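Local structure of WGR domain-containing protein (Bacteroides fragilis, 2RA8) at residues E142-G147 with N175-K180. The protein is of unknown function but combines an N-terminal WGR domain, a module often linked to nucleic-acid binding, with a domain of leucine-rich repeats. Numbering follows the deposited sequence.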
loop_
_atom_site.group_PDB
_atom_site.type_symbol
_atom_site.label_atom_id
_atom_site.label_comp_id
_atom_site.label_asym_id
_atom_site.label_seq_id
_atom_site.Cartn_x
_atom_site.Cartn_y
_atom_site.Cartn_z
ATOM N N GLU A 142 10.996 -17.700 -17.532
ATOM C CA GLU A 142 10.325 -16.883 -18.530
ATOM C C GLU A 142 10.064 -15.487 -18.027
ATOM O O GLU A 142 9.728 -14.593 -18.799
ATOM C CB GLU A 142 8.999 -17.538 -18.928
ATOM C CG GLU A 142 9.169 -19.007 -19.319
ATOM C CD GLU A 142 7.902 -19.635 -19.836
ATOM O OE1 GLU A 142 6.809 -19.161 -19.454
ATOM O OE2 GLU A 142 8.002 -20.611 -20.609
ATOM N N GLY A 143 10.208 -15.292 -16.722
ATOM C CA GLY A 143 9.987 -13.978 -16.156
ATOM C C GLY A 143 10.984 -13.684 -15.057
ATOM O O GLY A 143 11.289 -14.550 -14.248
ATOM N N LEU A 144 11.493 -12.456 -15.030
ATOM C CA LEU A 144 12.459 -12.033 -14.029
ATOM C C LEU A 144 12.150 -10.644 -13.515
ATOM O O LEU A 144 12.041 -9.694 -14.290
ATOM C CB LEU A 144 13.878 -12.033 -14.619
ATOM C CG LEU A 144 14.978 -11.379 -13.760
ATOM C CD1 LEU A 144 15.117 -12.135 -12.438
ATOM C CD2 LEU A 144 16.299 -11.374 -14.520
ATOM N N PHE A 145 11.998 -10.524 -12.199
ATOM C CA PHE A 145 11.742 -9.235 -11.560
ATOM C C PHE A 145 12.941 -9.064 -10.684
ATOM O O PHE A 145 13.023 -9.651 -9.612
ATOM C CB PHE A 145 10.454 -9.283 -10.710
ATOM C CG PHE A 145 10.117 -7.989 -9.997
ATOM C CD1 PHE A 145 10.864 -6.827 -10.187
ATOM C CD2 PHE A 145 9.040 -7.948 -9.121
ATOM C CE1 PHE A 145 10.533 -5.645 -9.504
ATOM C CE2 PHE A 145 8.704 -6.770 -8.436
ATOM C CZ PHE A 145 9.452 -5.622 -8.630
ATOM N N TRP A 146 13.888 -8.264 -11.162
ATOM C CA TRP A 146 15.152 -8.012 -10.477
ATOM C C TRP A 146 15.153 -6.733 -9.660
ATOM O O TRP A 146 15.009 -5.642 -10.214
ATOM C CB TRP A 146 16.279 -7.954 -11.532
ATOM C CG TRP A 146 17.663 -7.892 -10.959
ATOM C CD1 TRP A 146 18.282 -6.798 -10.419
ATOM C CD2 TRP A 146 18.584 -8.980 -10.839
ATOM N NE1 TRP A 146 19.535 -7.139 -9.971
ATOM C CE2 TRP A 146 19.748 -8.468 -10.217
ATOM C CE3 TRP A 146 18.540 -10.331 -11.197
ATOM C CZ2 TRP A 146 20.863 -9.272 -9.945
ATOM C CZ3 TRP A 146 19.651 -11.133 -10.929
ATOM C CH2 TRP A 146 20.799 -10.596 -10.310
ATOM N N GLY A 147 15.316 -6.857 -8.345
ATOM C CA GLY A 147 15.354 -5.678 -7.493
ATOM C C GLY A 147 14.063 -5.298 -6.779
ATOM O O GLY A 147 13.788 -4.119 -6.577
ATOM N N ASN A 175 10.814 -13.706 -21.243
ATOM C CA ASN A 175 9.988 -12.881 -22.116
ATOM C C ASN A 175 9.427 -11.692 -21.371
ATOM O O ASN A 175 8.918 -10.761 -21.986
ATOM C CB ASN A 175 8.841 -13.688 -22.761
ATOM C CG ASN A 175 7.887 -14.291 -21.745
ATOM O OD1 ASN A 175 7.395 -13.607 -20.844
ATOM N ND2 ASN A 175 7.605 -15.582 -21.898
ATOM N N ASN A 176 9.551 -11.703 -20.045
ATOM C CA ASN A 176 9.051 -10.615 -19.197
ATOM C C ASN A 176 10.149 -10.169 -18.242
ATOM O O ASN A 176 10.527 -10.901 -17.332
ATOM C CB ASN A 176 7.825 -11.106 -18.419
ATOM C CG ASN A 176 7.147 -10.005 -17.622
ATOM O OD1 ASN A 176 6.067 -10.206 -17.071
ATOM N ND2 ASN A 176 7.778 -8.843 -17.553
ATOM N N LEU A 177 10.665 -8.961 -18.446
ATOM C CA LEU A 177 11.757 -8.435 -17.627
ATOM C C LEU A 177 11.343 -7.176 -16.918
ATOM O O LEU A 177 10.866 -6.221 -17.537
ATOM C CB LEU A 177 12.964 -8.108 -18.504
ATOM C CG LEU A 177 14.405 -8.327 -18.046
ATOM C CD1 LEU A 177 15.263 -7.409 -18.878
ATOM C CD2 LEU A 177 14.615 -8.051 -16.576
ATOM N N LYS A 178 11.545 -7.170 -15.609
ATOM C CA LYS A 178 11.195 -6.033 -14.778
ATOM C C LYS A 178 12.357 -5.820 -13.845
ATOM O O LYS A 178 12.804 -6.758 -13.177
ATOM C CB LYS A 178 9.932 -6.361 -13.994
ATOM C CG LYS A 178 9.373 -5.252 -13.130
ATOM C CD LYS A 178 8.032 -5.720 -12.581
ATOM C CE LYS A 178 7.408 -4.727 -11.635
ATOM N NZ LYS A 178 6.097 -5.273 -11.181
ATOM N N ILE A 179 12.859 -4.588 -13.816
ATOM C CA ILE A 179 14.000 -4.213 -12.986
ATOM C C ILE A 179 13.682 -2.947 -12.202
ATOM O O ILE A 179 13.154 -1.979 -12.751
ATOM C CB ILE A 179 15.241 -3.927 -13.858
ATOM C CG1 ILE A 179 15.543 -5.123 -14.785
ATOM C CG2 ILE A 179 16.445 -3.641 -12.974
ATOM C CD1 ILE A 179 16.510 -4.752 -15.911
ATOM N N LYS A 180 14.014 -2.948 -10.916
ATOM C CA LYS A 180 13.772 -1.793 -10.056
ATOM C C LYS A 180 15.099 -1.390 -9.462
ATOM O O LYS A 180 15.772 -2.219 -8.864
ATOM C CB LYS A 180 12.784 -2.158 -8.940
ATOM C CG LYS A 180 12.499 -1.031 -7.952
ATOM C CD LYS A 180 11.418 -1.458 -6.956
ATOM C CE LYS A 180 11.202 -0.383 -5.898
ATOM N NZ LYS A 180 10.039 -0.683 -5.023
#
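L144, F145 and W146 pair in parallel with L177, K178 and I179, joining neighbouring strands 143-146 and 176-180 inside the long parallel sheet of the leucine-rich-repeat domain. The strand axes approach to 4.6 Å and diverge by only 4°. Residues L144 and W146 both donate and accept in four backbone hydrogen bonds: L144 N bonds to N176 O while K178 N returns a bond to L144 O, and W146 N bonds to K178 O at 2.7 Å while K180 N closes the row with a bond to W146 O. At the entry to the pair, E142 O takes two N-H groups, an almost straight bond from N175 N (2.8 Å, 178°) and a longer, more bent one from N176 N (3.2 Å).

F145 and K178 share one face of the sheet. With CG anti to the backbone N (chi1 -177°) and every later torsion extended, the lysine runs obliquely across the phenylalanine ring; its CD sits over the ring centre, 3.9 Å from the F145 centroid, in a CH-pi contact, and NZ continues above the same face as a cation-pi partner at 4.4 Å from that centroid. K180 CB meets the ring edge. The other face carries L144, W146, L177 and I179. Here L144 CD2 touches L177 CD2 at 4.3 Å, and the W146 indole leads away from 175-180 to pack on I127 and I131 of helix 125-132. Strand 111-114 flanks 143-146 and strand 197-201 flanks 176-180. The connection through helix 165-169 makes this a beta-alpha-beta unit, and the packing of W146 on helix 125-132 is consistent with the helix-lined sheet face of the parallel-stranded solenoid of leucine-rich-repeat proteins.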